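Local coordinates for protein putative rhamnosidase (Streptomyces avermitilis, PDB 3W5M) that hydrolyses terminal non-reducing alpha-L-rhamnose residues from alpha-L-rhamnosides such as naringin, rutin, hesperidin and gum arabic, at residues A[624-629]-A[661-666]; A[591-596]-A[653-658]; A[353-358]-A[475-480]. All coordinates share one frame; numbering follows the deposited sequence.

Contact 1 of 3, residues A[624-629]-A[661-666]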
ATOM      1  N   PHE A 624       0.118   3.711   2.287  1.00 19.55           N
ATOM      2  CA  PHE A 624      -0.812   4.101   1.226  1.00 18.69           C
ATOM      3  C   PHE A 624      -0.055   3.939  -0.104  1.00 18.63           C
ATOM      4  O   PHE A 624       0.195   4.905  -0.805  1.00 19.66           O
ATOM      5  CB  PHE A 624      -1.301   5.533   1.440  1.00 19.25           C
ATOM      6  CG  PHE A 624      -2.608   5.633   2.199  1.00 21.26           C
ATOM      7  CD1 PHE A 624      -2.911   4.738   3.227  1.00 20.77           C
ATOM      8  CD2 PHE A 624      -3.529   6.654   1.894  1.00 21.40           C
ATOM      9  CE1 PHE A 624      -4.115   4.841   3.933  1.00 22.73           C
ATOM     10  CE2 PHE A 624      -4.720   6.755   2.590  1.00 22.57           C
ATOM     11  CZ  PHE A 624      -5.009   5.858   3.614  1.00 22.70           C
ATOM     12  N   LEU A 625       0.315   2.700  -0.426  1.00 18.98           N
ATOM     13  CA  LEU A 625       0.993   2.329  -1.679  1.00 20.41           C
ATOM     14  C   LEU A 625       0.137   1.310  -2.422  1.00 19.03           C
ATOM     15  O   LEU A 625       0.146   0.128  -2.089  1.00 20.74           O
ATOM     16  CB  LEU A 625       2.366   1.703  -1.410  1.00 22.71           C
ATOM     17  CG  LEU A 625       3.623   2.540  -1.348  1.00 24.33           C
ATOM     18  CD1 LEU A 625       3.687   3.168   0.060  1.00 25.56           C
ATOM     19  CD2 LEU A 625       4.848   1.647  -1.599  1.00 23.25           C
ATOM     20  N   SER A 626      -0.584   1.781  -3.429  1.00 18.71           N
ATOM     21  CA  SER A 626      -1.562   0.992  -4.233  1.00 18.47           C
ATOM     22  C   SER A 626      -2.804   0.474  -3.453  1.00 18.10           C
ATOM     23  O   SER A 626      -3.952   0.622  -3.921  1.00 18.40           O
ATOM     24  CB  SER A 626      -0.875  -0.173  -4.968  1.00 19.02           C
ATOM     25  OG  SER A 626      -1.804  -0.822  -5.821  1.00 22.12           O
ATOM     26  N   VAL A 627      -2.580  -0.127  -2.290  1.00 18.71           N
ATOM     27  CA  VAL A 627      -3.711  -0.512  -1.396  1.00 17.93           C
ATOM     28  C   VAL A 627      -3.375  -0.041   0.013  1.00 18.51           C
ATOM     29  O   VAL A 627      -2.183   0.123   0.338  1.00 18.17           O
ATOM     30  CB  VAL A 627      -3.989  -2.036  -1.406  1.00 18.85           C
ATOM     31  CG1 VAL A 627      -4.305  -2.561  -2.823  1.00 21.16           C
ATOM     32  CG2 VAL A 627      -2.860  -2.820  -0.774  1.00 20.75           C
ATOM     33  N   PRO A 628      -4.396   0.210   0.857  1.00 19.24           N
ATOM     34  CA  PRO A 628      -4.130   0.601   2.241  1.00 19.22           C
ATOM     35  C   PRO A 628      -3.635  -0.644   3.039  1.00 20.28           C
ATOM     36  O   PRO A 628      -4.403  -1.579   3.295  1.00 18.63           O
ATOM     37  CB  PRO A 628      -5.485   1.117   2.725  1.00 18.49           C
ATOM     38  CG  PRO A 628      -6.496   0.346   1.918  1.00 19.73           C
ATOM     39  CD  PRO A 628      -5.839   0.073   0.581  1.00 19.69           C
ATOM     40  N   THR A 629      -2.340  -0.678   3.362  1.00 18.02           N
ATOM     41  CA  THR A 629      -1.758  -1.895   3.919  1.00 19.90           C
ATOM     42  C   THR A 629      -1.683  -1.844   5.431  1.00 20.19           C
ATOM     43  O   THR A 629      -1.702  -0.759   6.018  1.00 20.26           O
ATOM     44  CB  THR A 629      -0.363  -2.226   3.347  1.00 21.09           C
ATOM     45  OG1 THR A 629       0.490  -1.084   3.455  1.00 22.28           O
ATOM     46  CG2 THR A 629      -0.471  -2.669   1.918  1.00 20.82           C
ATOM     47  N   LEU A 661      -9.088   5.518  -1.445  1.00 17.25           N
ATOM     48  CA  LEU A 661     -10.048   4.603  -0.805  1.00 17.32           C
ATOM     49  C   LEU A 661     -11.244   4.260  -1.680  1.00 17.36           C
ATOM     50  O   LEU A 661     -11.783   3.175  -1.549  1.00 17.75           O
ATOM     51  CB  LEU A 661     -10.459   5.089   0.601  1.00 17.87           C
ATOM     52  CG  LEU A 661      -9.215   5.200   1.483  1.00 18.42           C
ATOM     53  CD1 LEU A 661      -9.648   5.871   2.776  1.00 19.14           C
ATOM     54  CD2 LEU A 661      -8.534   3.849   1.731  1.00 18.73           C
ATOM     55  N   THR A 662     -11.642   5.159  -2.584  1.00 17.52           N
ATOM     56  CA  THR A 662     -12.593   4.797  -3.665  1.00 18.97           C
ATOM     57  C   THR A 662     -12.107   3.591  -4.444  1.00 18.73           C
ATOM     58  O   THR A 662     -12.847   2.633  -4.647  1.00 17.56           O
ATOM     59  CB  THR A 662     -12.901   5.983  -4.622  1.00 17.88           C
ATOM     60  OG1 THR A 662     -13.477   7.051  -3.869  1.00 20.98           O
ATOM     61  CG2 THR A 662     -13.883   5.572  -5.734  1.00 21.11           C
ATOM     62  N   LYS A 663     -10.851   3.639  -4.889  1.00 18.50           N
ATOM     63  CA  LYS A 663     -10.235   2.534  -5.583  1.00 18.09           C
ATOM     64  C   LYS A 663     -10.245   1.276  -4.702  1.00 17.93           C
ATOM     65  O   LYS A 663     -10.621   0.192  -5.163  1.00 17.94           O
ATOM     66  CB  LYS A 663      -8.781   2.897  -5.965  1.00 17.96           C
ATOM     67  CG  LYS A 663      -8.057   1.814  -6.731  1.00 19.68           C
ATOM     68  CD  LYS A 663      -7.327   0.898  -5.781  1.00 21.21           C
ATOM     69  CE  LYS A 663      -6.457  -0.086  -6.527  1.00 19.62           C
ATOM     70  NZ  LYS A 663      -5.838  -1.003  -5.554  1.00 20.38           N
ATOM     71  N   TRP A 664      -9.840   1.416  -3.449  1.00 16.50           N
ATOM     72  CA  TRP A 664      -9.762   0.242  -2.574  1.00 17.64           C
ATOM     73  C   TRP A 664     -11.164  -0.381  -2.348  1.00 16.54           C
ATOM     74  O   TRP A 664     -11.297  -1.597  -2.276  1.00 16.59           O
ATOM     75  CB  TRP A 664      -9.101   0.539  -1.235  1.00 17.04           C
ATOM     76  CG  TRP A 664      -9.039  -0.698  -0.365  1.00 17.68           C
ATOM     77  CD1 TRP A 664      -8.231  -1.785  -0.535  1.00 17.51           C
ATOM     78  CD2 TRP A 664      -9.874  -0.987   0.765  1.00 18.77           C
ATOM     79  NE1 TRP A 664      -8.494  -2.723   0.443  1.00 18.16           N
ATOM     80  CE2 TRP A 664      -9.484  -2.252   1.260  1.00 18.43           C
ATOM     81  CE3 TRP A 664     -10.899  -0.295   1.407  1.00 19.41           C
ATOM     82  CZ2 TRP A 664     -10.101  -2.852   2.365  1.00 19.54           C
ATOM     83  CZ3 TRP A 664     -11.502  -0.881   2.539  1.00 19.16           C
ATOM     84  CH2 TRP A 664     -11.116  -2.167   2.974  1.00 19.43           C
ATOM     85  N   LEU A 665     -12.180   0.448  -2.231  1.00 17.76           N
ATOM     86  CA  LEU A 665     -13.544  -0.113  -2.031  1.00 17.52           C
ATOM     87  C   LEU A 665     -14.020  -0.892  -3.247  1.00 17.14           C
ATOM     88  O   LEU A 665     -14.808  -1.832  -3.117  1.00 18.69           O
ATOM     89  CB  LEU A 665     -14.536   0.992  -1.679  1.00 18.36           C
ATOM     90  CG  LEU A 665     -14.367   1.591  -0.286  1.00 18.48           C
ATOM     91  CD1 LEU A 665     -15.092   2.944  -0.241  1.00 19.58           C
ATOM     92  CD2 LEU A 665     -14.890   0.613   0.755  1.00 19.15           C
ATOM     93  N   VAL A 666     -13.547  -0.524  -4.455  1.00 16.69           N
ATOM     94  CA  VAL A 666     -13.762  -1.367  -5.597  1.00 17.13           C
ATOM     95  C   VAL A 666     -13.108  -2.736  -5.396  1.00 18.11           C
ATOM     96  O   VAL A 666     -13.722  -3.772  -5.735  1.00 19.11           O
ATOM     97  CB  VAL A 666     -13.239  -0.725  -6.908  1.00 17.72           C
ATOM     98  CG1 VAL A 666     -13.437  -1.694  -8.070  1.00 18.68           C
ATOM     99  CG2 VAL A 666     -14.021   0.550  -7.155  1.00 20.58           C
TER
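Phe624 reaches Leu661 with the far end of its ring. Phe624 CZ lies 4.5 Å from Leu661 CD2, a loose apolar touch. Ser626 contributes its backbone carbonyl. Lys663 NZ donates a hydrogen bond to Ser626 O at 3.0 Å, coming from above the carbonyl plane, 44° out of it. The lysine chain leaves with CG anti to the backbone N and then bends at chi2 (-91°), which swings the ammonium group round to the loop. Lys663 NZ also forms a salt bridge with Asp667 and a hydrogen bond to Trp347 O, while Ser626 OG accepts a hydrogen bond from Trp347 N. Val627 lays CG1 beside the lysine end, 3.5 Å from Lys663 NZ. Pro628 makes the main packing contact. Its ring sits over one face of the Trp664 indole and crosses that side chain at about a right angle. Pro628 CG stands 3.6 Å from the centroid of the Trp664 five-membered ring and 12° off its normal, a CH-pi contact. Pro628 CD comes to 3.2 Å from Trp664 CD1, which is tight. Trp664 NE1 bonds to Ala682 O, which holds the indole in place. Loop 624-629 leads to Asp630, a rhamnose-binding residue. The buried ammonium group thus has a carboxylate and two carbonyls around it, which probably keep it charged, while the CH-pi contact of Pro628 with Trp664 packs the loop against helix 658-671.

Contact 2 of 3, residues A[591-596]-A[653-658]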
ATOM      1  N   VAL A 591      11.228   8.152  -0.744  1.00 17.06           N
ATOM      2  CA  VAL A 591       9.924   7.879  -0.105  1.00 16.79           C
ATOM      3  C   VAL A 591       8.848   7.793  -1.202  1.00 17.57           C
ATOM      4  O   VAL A 591       8.649   8.766  -1.935  1.00 18.71           O
ATOM      5  CB  VAL A 591       9.579   9.020   0.860  1.00 16.94           C
ATOM      6  CG1 VAL A 591       8.194   8.835   1.496  1.00 17.72           C
ATOM      7  CG2 VAL A 591      10.650   9.122   1.954  1.00 17.52           C
ATOM      8  N   MET A 592       8.170   6.642  -1.292  1.00 18.08           N
ATOM      9  CA  MET A 592       7.168   6.383  -2.322  1.00 18.31           C
ATOM     10  C   MET A 592       5.804   6.121  -1.734  1.00 17.48           C
ATOM     11  O   MET A 592       5.705   5.363  -0.788  1.00 17.92           O
ATOM     12  CB  MET A 592       7.550   5.134  -3.098  1.00 20.72           C
ATOM     13  CG  MET A 592       8.774   5.347  -3.948  1.00 23.70           C
ATOM     14  SD  MET A 592       9.303   3.795  -4.716  1.00 26.52           S
ATOM     15  CE  MET A 592      10.931   4.332  -5.283  1.00 23.54           C
ATOM     16  N   HIS A 593       4.772   6.730  -2.323  1.00 17.45           N
ATOM     17  CA  HIS A 593       3.369   6.456  -1.930  1.00 16.62           C
ATOM     18  C   HIS A 593       2.435   6.990  -2.988  1.00 17.10           C
ATOM     19  O   HIS A 593       2.872   7.590  -3.983  1.00 15.06           O
ATOM     20  CB  HIS A 593       3.019   7.043  -0.529  1.00 17.44           C
ATOM     21  CG  HIS A 593       3.368   8.488  -0.343  1.00 16.97           C
ATOM     22  ND1 HIS A 593       2.612   9.518  -0.869  1.00 16.14           N
ATOM     23  CD2 HIS A 593       4.351   9.078   0.387  1.00 17.64           C
ATOM     24  CE1 HIS A 593       3.143  10.677  -0.509  1.00 18.13           C
ATOM     25  NE2 HIS A 593       4.191  10.436   0.262  1.00 17.33           N
ATOM     26  N   THR A 594       1.139   6.731  -2.813  1.00 15.76           N
ATOM     27  CA  THR A 594       0.154   7.321  -3.705  1.00 17.26           C
ATOM     28  C   THR A 594       0.324   8.845  -3.892  1.00 17.60           C
ATOM     29  O   THR A 594       0.614   9.585  -2.936  1.00 17.31           O
ATOM     30  CB  THR A 594      -1.279   6.958  -3.268  1.00 17.11           C
ATOM     31  OG1 THR A 594      -2.202   7.384  -4.289  1.00 18.61           O
ATOM     32  CG2 THR A 594      -1.643   7.595  -1.959  1.00 15.99           C
ATOM     33  N   SER A 595       0.149   9.314  -5.132  1.00 18.34           N
ATOM     34  CA  SER A 595       0.341  10.729  -5.439  1.00 18.77           C
ATOM     35  C   SER A 595      -0.917  11.456  -5.063  1.00 20.69           C
ATOM     36  O   SER A 595      -1.793  11.686  -5.902  1.00 22.39           O
ATOM     37  CB  SER A 595       0.713  10.936  -6.923  1.00 19.03           C
ATOM     38  OG  SER A 595      -0.103  10.121  -7.804  1.00 20.45           O
ATOM     39  N   ALA A 596      -1.040  11.768  -3.774  1.00 20.12           N
ATOM     40  CA  ALA A 596      -2.153  12.565  -3.269  1.00 20.61           C
ATOM     41  C   ALA A 596      -1.556  13.589  -2.328  1.00 20.53           C
ATOM     42  O   ALA A 596      -0.563  13.292  -1.661  1.00 24.44           O
ATOM     43  CB  ALA A 596      -3.167  11.674  -2.537  1.00 19.54           C
ATOM     44  N   TYR A 653      -8.497  13.253   7.102  1.00 21.61           N
ATOM     45  CA  TYR A 653      -8.004  14.575   7.461  1.00 20.91           C
ATOM     46  C   TYR A 653      -6.636  14.825   6.814  1.00 21.67           C
ATOM     47  O   TYR A 653      -6.392  15.886   6.218  1.00 19.37           O
ATOM     48  CB  TYR A 653      -7.841  14.698   8.981  1.00 21.45           C
ATOM     49  CG  TYR A 653      -9.067  15.088   9.804  1.00 21.69           C
ATOM     50  CD1 TYR A 653      -9.451  16.431   9.942  1.00 24.80           C
ATOM     51  CD2 TYR A 653      -9.773  14.140  10.509  1.00 22.63           C
ATOM     52  CE1 TYR A 653     -10.552  16.796  10.736  1.00 23.90           C
ATOM     53  CE2 TYR A 653     -10.871  14.497  11.309  1.00 22.93           C
ATOM     54  CZ  TYR A 653     -11.245  15.827  11.420  1.00 23.91           C
ATOM     55  OH  TYR A 653     -12.333  16.176  12.234  1.00 26.45           O
ATOM     56  N   THR A 654      -5.739  13.856   6.936  1.00 22.71           N
ATOM     57  CA  THR A 654      -4.327  14.155   6.705  1.00 21.88           C
ATOM     58  C   THR A 654      -3.854  14.073   5.252  1.00 20.76           C
ATOM     59  O   THR A 654      -2.917  14.766   4.903  1.00 23.06           O
ATOM     60  CB  THR A 654      -3.428  13.339   7.614  1.00 24.31           C
ATOM     61  OG1 THR A 654      -4.005  12.047   7.735  1.00 26.98           O
ATOM     62  CG2 THR A 654      -3.379  13.985   9.021  1.00 24.40           C
ATOM     63  N   MET A 655      -4.494  13.252   4.419  1.00 20.65           N
ATOM     64  CA  MET A 655      -4.216  13.263   2.969  1.00 19.75           C
ATOM     65  C   MET A 655      -5.537  13.217   2.226  1.00 21.11           C
ATOM     66  O   MET A 655      -6.552  12.753   2.773  1.00 18.83           O
ATOM     67  CB  MET A 655      -3.423  12.033   2.549  1.00 20.91           C
ATOM     68  CG  MET A 655      -2.054  11.928   3.171  1.00 21.70           C
ATOM     69  SD  MET A 655      -1.170  10.422   2.713  1.00 26.80           S
ATOM     70  CE  MET A 655      -0.685  10.729   1.002  1.00 27.00           C
ATOM     71  N   GLU A 656      -5.536  13.724   1.002  1.00 20.34           N
ATOM     72  CA  GLU A 656      -6.674  13.508   0.119  1.00 22.12           C
ATOM     73  C   GLU A 656      -6.758  11.997  -0.127  1.00 21.18           C
ATOM     74  O   GLU A 656      -5.933  11.415  -0.817  1.00 22.14           O
ATOM     75  CB  GLU A 656      -6.546  14.300  -1.182  1.00 23.83           C
ATOM     76  CG  GLU A 656      -7.761  14.108  -2.108  1.00 22.90           C
ATOM     77  CD  GLU A 656      -7.576  12.990  -3.131  1.00 26.44           C
ATOM     78  OE1 GLU A 656      -6.667  13.106  -3.984  1.00 24.16           O
ATOM     79  OE2 GLU A 656      -8.346  11.981  -3.113  1.00 26.73           O
ATOM     80  N   SER A 657      -7.746  11.361   0.498  1.00 18.88           N
ATOM     81  CA  SER A 657      -7.848   9.908   0.519  1.00 18.75           C
ATOM     82  C   SER A 657      -9.032   9.409  -0.302  1.00 19.16           C
ATOM     83  O   SER A 657      -9.253   8.199  -0.392  1.00 17.21           O
ATOM     84  CB  SER A 657      -7.954   9.397   1.980  1.00 20.71           C
ATOM     85  OG  SER A 657      -6.759   9.711   2.697  1.00 21.08           O
ATOM     86  N   ALA A 658      -9.750  10.327  -0.970  1.00 18.66           N
ATOM     87  CA  ALA A 658     -10.932   9.927  -1.740  1.00 18.57           C
ATOM     88  C   ALA A 658     -10.621   9.012  -2.913  1.00 16.95           C
ATOM     89  O   ALA A 658     -11.228   7.965  -3.056  1.00 18.20           O
ATOM     90  CB  ALA A 658     -11.704  11.148  -2.213  1.00 19.80           C
TER
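Two small apolar groups, Met655 CE and Ala596 CB, carry this contact, and no hydrogen bond crosses it. Met655 CE packs against His593, Thr594 and Ala596. Met655 CE lies 3.7 Å from Ala596 O and 4.0 Å from His593 ND1, and approaches the imidazole obliquely. The methionine chain runs extended through chi2 and bends at its end (chi3 74°), which turns the methyl group toward the strand end. Ala596 packs against the backbone of the other segment, with Ala596 CB 3.3 Å from Glu656 O. Glu656 OE1 lies near Ala596 CB, 4.0 Å away, while forming a salt bridge with Arg659; the glutamate side chain also caps the start of helix 658-671. The same arginine bonds to Ser595 O, so it ties the two segments together from outside. His593 is held within its own segment. His593 ND1 donates to Thr594 O at 2.9 Å, with the acceptor close to the ring plane. Ala596 N reaches Thr594 O from the opposite face of the carbonyl, at 2.9 Å, closing an inverse gamma turn centred on Ser595. This turn ends strand 587-594, while residues 655-657 form the short connection between helices 641-654 and 658-671. Away from the annotated sites, methyl groups pack against backbone carbonyls and side chains. They set the end of strand 587-594, an inner strand of its mixed sheet, against a helix-helix connection of the (alpha/alpha)6-barrel.

Contact 3 of 3, residues A[353-358]-A[475-480]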
ATOM      1  N   ARG A 353      -9.928  -7.096 -12.874  1.00 20.13           N
ATOM      2  CA  ARG A 353      -9.579  -5.812 -13.485  1.00 20.18           C
ATOM      3  C   ARG A 353      -8.070  -5.576 -13.387  1.00 19.17           C
ATOM      4  O   ARG A 353      -7.387  -6.084 -12.466  1.00 18.85           O
ATOM      5  CB  ARG A 353     -10.351  -4.652 -12.839  1.00 22.40           C
ATOM      6  CG  ARG A 353      -9.887  -4.304 -11.424  1.00 21.49           C
ATOM      7  CD  ARG A 353     -10.755  -3.257 -10.733  1.00 22.99           C
ATOM      8  NE  ARG A 353     -12.086  -3.819 -10.459  1.00 25.05           N
ATOM      9  CZ  ARG A 353     -13.203  -3.415 -11.063  1.00 27.89           C
ATOM     10  NH1 ARG A 353     -13.171  -2.411 -11.953  1.00 28.18           N
ATOM     11  NH2 ARG A 353     -14.359  -4.013 -10.775  1.00 28.70           N
ATOM     12  N   VAL A 354      -7.554  -4.856 -14.373  1.00 18.99           N
ATOM     13  CA  VAL A 354      -6.202  -4.321 -14.288  1.00 18.51           C
ATOM     14  C   VAL A 354      -6.312  -2.825 -14.614  1.00 18.70           C
ATOM     15  O   VAL A 354      -7.132  -2.420 -15.430  1.00 19.63           O
ATOM     16  CB  VAL A 354      -5.209  -5.074 -15.199  1.00 18.67           C
ATOM     17  CG1 VAL A 354      -5.484  -4.831 -16.674  1.00 19.40           C
ATOM     18  CG2 VAL A 354      -3.746  -4.734 -14.824  1.00 19.40           C
ATOM     19  N   GLN A 355      -5.482  -2.005 -13.983  1.00 18.25           N
ATOM     20  CA  GLN A 355      -5.561  -0.556 -14.194  1.00 18.02           C
ATOM     21  C   GLN A 355      -4.490  -0.154 -15.214  1.00 17.31           C
ATOM     22  O   GLN A 355      -3.403  -0.697 -15.178  1.00 19.27           O
ATOM     23  CB  GLN A 355      -5.369   0.187 -12.867  1.00 19.42           C
ATOM     24  CG  GLN A 355      -6.489  -0.111 -11.888  1.00 21.19           C
ATOM     25  CD  GLN A 355      -6.643   0.924 -10.787  1.00 23.89           C
ATOM     26  OE1 GLN A 355      -7.626   1.708 -10.756  1.00 25.32           O
ATOM     27  NE2 GLN A 355      -5.696   0.937  -9.894  1.00 22.05           N
ATOM     28  N   TYR A 356      -4.813   0.747 -16.135  1.00 17.34           N
ATOM     29  CA  TYR A 356      -3.801   1.249 -17.113  1.00 16.59           C
ATOM     30  C   TYR A 356      -3.478   2.723 -16.850  1.00 17.26           C
ATOM     31  O   TYR A 356      -4.249   3.469 -16.192  1.00 17.47           O
ATOM     32  CB  TYR A 356      -4.253   1.036 -18.580  1.00 16.88           C
ATOM     33  CG  TYR A 356      -5.340   1.982 -19.046  1.00 18.42           C
ATOM     34  CD1 TYR A 356      -5.030   3.273 -19.519  1.00 19.36           C
ATOM     35  CD2 TYR A 356      -6.687   1.594 -19.011  1.00 16.78           C
ATOM     36  CE1 TYR A 356      -6.025   4.148 -19.941  1.00 20.41           C
ATOM     37  CE2 TYR A 356      -7.693   2.453 -19.460  1.00 18.05           C
ATOM     38  CZ  TYR A 356      -7.362   3.722 -19.917  1.00 20.58           C
ATOM     39  OH  TYR A 356      -8.332   4.608 -20.323  1.00 21.60           O
ATOM     40  N   GLN A 357      -2.311   3.130 -17.343  1.00 17.94           N
ATOM     41  CA  GLN A 357      -1.784   4.491 -17.154  1.00 18.39           C
ATOM     42  C   GLN A 357      -1.729   5.184 -18.503  1.00 17.99           C
ATOM     43  O   GLN A 357      -1.584   4.529 -19.536  1.00 18.24           O
ATOM     44  CB  GLN A 357      -0.370   4.479 -16.522  1.00 18.51           C
ATOM     45  CG  GLN A 357      -0.263   3.846 -15.120  1.00 18.65           C
ATOM     46  CD  GLN A 357      -0.627   2.380 -15.075  1.00 17.51           C
ATOM     47  OE1 GLN A 357      -0.007   1.549 -15.757  1.00 18.11           O
ATOM     48  NE2 GLN A 357      -1.686   2.048 -14.304  1.00 16.66           N
ATOM     49  N   THR A 358      -1.856   6.508 -18.476  1.00 18.43           N
ATOM     50  CA  THR A 358      -1.811   7.340 -19.684  1.00 19.87           C
ATOM     51  C   THR A 358      -0.688   8.369 -19.515  1.00 18.90           C
ATOM     52  O   THR A 358      -0.628   9.056 -18.485  1.00 19.18           O
ATOM     53  CB  THR A 358      -3.133   8.098 -19.886  1.00 19.93           C
ATOM     54  OG1 THR A 358      -4.218   7.161 -19.987  1.00 20.21           O
ATOM     55  CG2 THR A 358      -3.095   8.926 -21.182  1.00 20.56           C
ATOM     56  N   GLN A 475      -6.489   4.052 -14.323  1.00 20.30           N
ATOM     57  CA  GLN A 475      -6.171   3.988 -12.892  1.00 20.48           C
ATOM     58  C   GLN A 475      -6.973   5.028 -12.111  1.00 20.22           C
ATOM     59  O   GLN A 475      -6.994   6.214 -12.459  1.00 19.16           O
ATOM     60  CB  GLN A 475      -4.668   4.190 -12.662  1.00 20.78           C
ATOM     61  CG  GLN A 475      -4.297   4.114 -11.193  1.00 21.83           C
ATOM     62  CD  GLN A 475      -2.840   3.807 -10.972  1.00 21.91           C
ATOM     63  OE1 GLN A 475      -2.015   3.894 -11.904  1.00 22.06           O
ATOM     64  NE2 GLN A 475      -2.501   3.429  -9.734  1.00 21.82           N
ATOM     65  N   VAL A 476      -7.632   4.573 -11.048  1.00 19.70           N
ATOM     66  CA  VAL A 476      -8.487   5.438 -10.256  1.00 19.45           C
ATOM     67  C   VAL A 476      -7.704   6.183  -9.160  1.00 18.88           C
ATOM     68  O   VAL A 476      -7.902   7.390  -8.959  1.00 21.11           O
ATOM     69  CB  VAL A 476      -9.623   4.611  -9.599  1.00 20.87           C
ATOM     70  CG1 VAL A 476     -10.413   5.493  -8.619  1.00 19.50           C
ATOM     71  CG2 VAL A 476     -10.496   3.977 -10.688  1.00 21.10           C
ATOM     72  N   ASP A 477      -6.870   5.470  -8.410  1.00 19.60           N
ATOM     73  CA  ASP A 477      -6.059   6.105  -7.362  1.00 19.36           C
ATOM     74  C   ASP A 477      -4.873   6.865  -7.985  1.00 19.12           C
ATOM     75  O   ASP A 477      -4.572   6.666  -9.164  1.00 18.64           O
ATOM     76  CB  ASP A 477      -5.567   5.037  -6.359  1.00 21.15           C
ATOM     77  CG  ASP A 477      -4.857   3.825  -7.032  1.00 23.45           C
ATOM     78  OD1 ASP A 477      -5.166   3.357  -8.182  1.00 25.03           O
ATOM     79  OD2 ASP A 477      -3.969   3.282  -6.345  1.00 27.79           O
ATOM     80  N   GLY A 478      -4.232   7.752  -7.208  1.00 18.47           N
ATOM     81  CA  GLY A 478      -2.958   8.368  -7.639  1.00 18.18           C
ATOM     82  C   GLY A 478      -1.873   7.334  -7.736  1.00 16.86           C
ATOM     83  O   GLY A 478      -1.632   6.614  -6.783  1.00 17.35           O
ATOM     84  N   PRO A 479      -1.196   7.260  -8.890  1.00 18.36           N
ATOM     85  CA  PRO A 479      -0.061   6.387  -9.076  1.00 17.45           C
ATOM     86  C   PRO A 479       0.974   6.606  -7.977  1.00 16.45           C
ATOM     87  O   PRO A 479       1.102   7.711  -7.444  1.00 15.88           O
ATOM     88  CB  PRO A 479       0.501   6.865 -10.411  1.00 20.07           C
ATOM     89  CG  PRO A 479      -0.712   7.315 -11.174  1.00 21.56           C
ATOM     90  CD  PRO A 479      -1.500   8.039 -10.112  1.00 20.31           C
ATOM     91  N   VAL A 480       1.653   5.549  -7.581  1.00 16.82           N
ATOM     92  CA  VAL A 480       2.700   5.662  -6.581  1.00 16.89           C
ATOM     93  C   VAL A 480       3.833   6.477  -7.222  1.00 17.46           C
ATOM     94  O   VAL A 480       4.219   6.198  -8.353  1.00 18.92           O
ATOM     95  CB  VAL A 480       3.222   4.261  -6.208  1.00 16.56           C
ATOM     96  CG1 VAL A 480       4.508   4.346  -5.375  1.00 18.51           C
ATOM     97  CG2 VAL A 480       2.144   3.478  -5.434  1.00 16.92           C
TER
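Gln475 and Gln355 bury the most surface here, and each uses both ends of its amide. Gln355 OE1 accepts from Val476 N at 2.9 Å, with the donor 45° out of the carbonyl plane. Gln355 NE2 donates to Asp477 OD1 at 3.0 Å, on the syn side of a carboxylate nearly parallel to the amide. The chain of Gln355 is extended beyond CG, and this carries its amide across to both residues. Gln475 N donates to Tyr356 O at 3.0 Å. Strand 353-360 pairs in parallel with strand 471-474 at the edge of a mixed beta-sheet, and this bond adds one more link just past the end of the edge strand. The chain then turns away toward strand 480-493. The Gln475 side chain crosses that of Gln355 at about a right angle. Gln475 NE2 bonds to Asp477 OD1 at 3.1 Å, from the opposite face of the carboxylate to Gln355 NE2. Two amides thus grip one oxygen. Gln357 completes the set: Gln357 NE2 donates to Gln475 OE1 at 3.0 Å, with the two amide planes 81° apart. Gln357 OE1 is held by Tyr329 OH.

The three contacts sit close together near the centre of the molecule, where domains meet. Centres of contacts 1 and 2 are 11 Å apart, as are those of contacts 1 and 3; contacts 2 and 3 are 15 Å apart. Contact 3 closes first along the chain. Contact 2 opens next, and its segments alternate with those of contact 1. Contact 2 uses the end of helix 641-654, and contact 1 the following helix 658-671. Phe624 O and Thr594 N, 2.9 Å apart, probably join contacts 1 and 2. Thr594 OG1 probably bonds to Gly478 O, linking contacts 2 and 3. Lys663 packs on Asp477 and Gln355. The helical domain thus meets the beta domains at this junction.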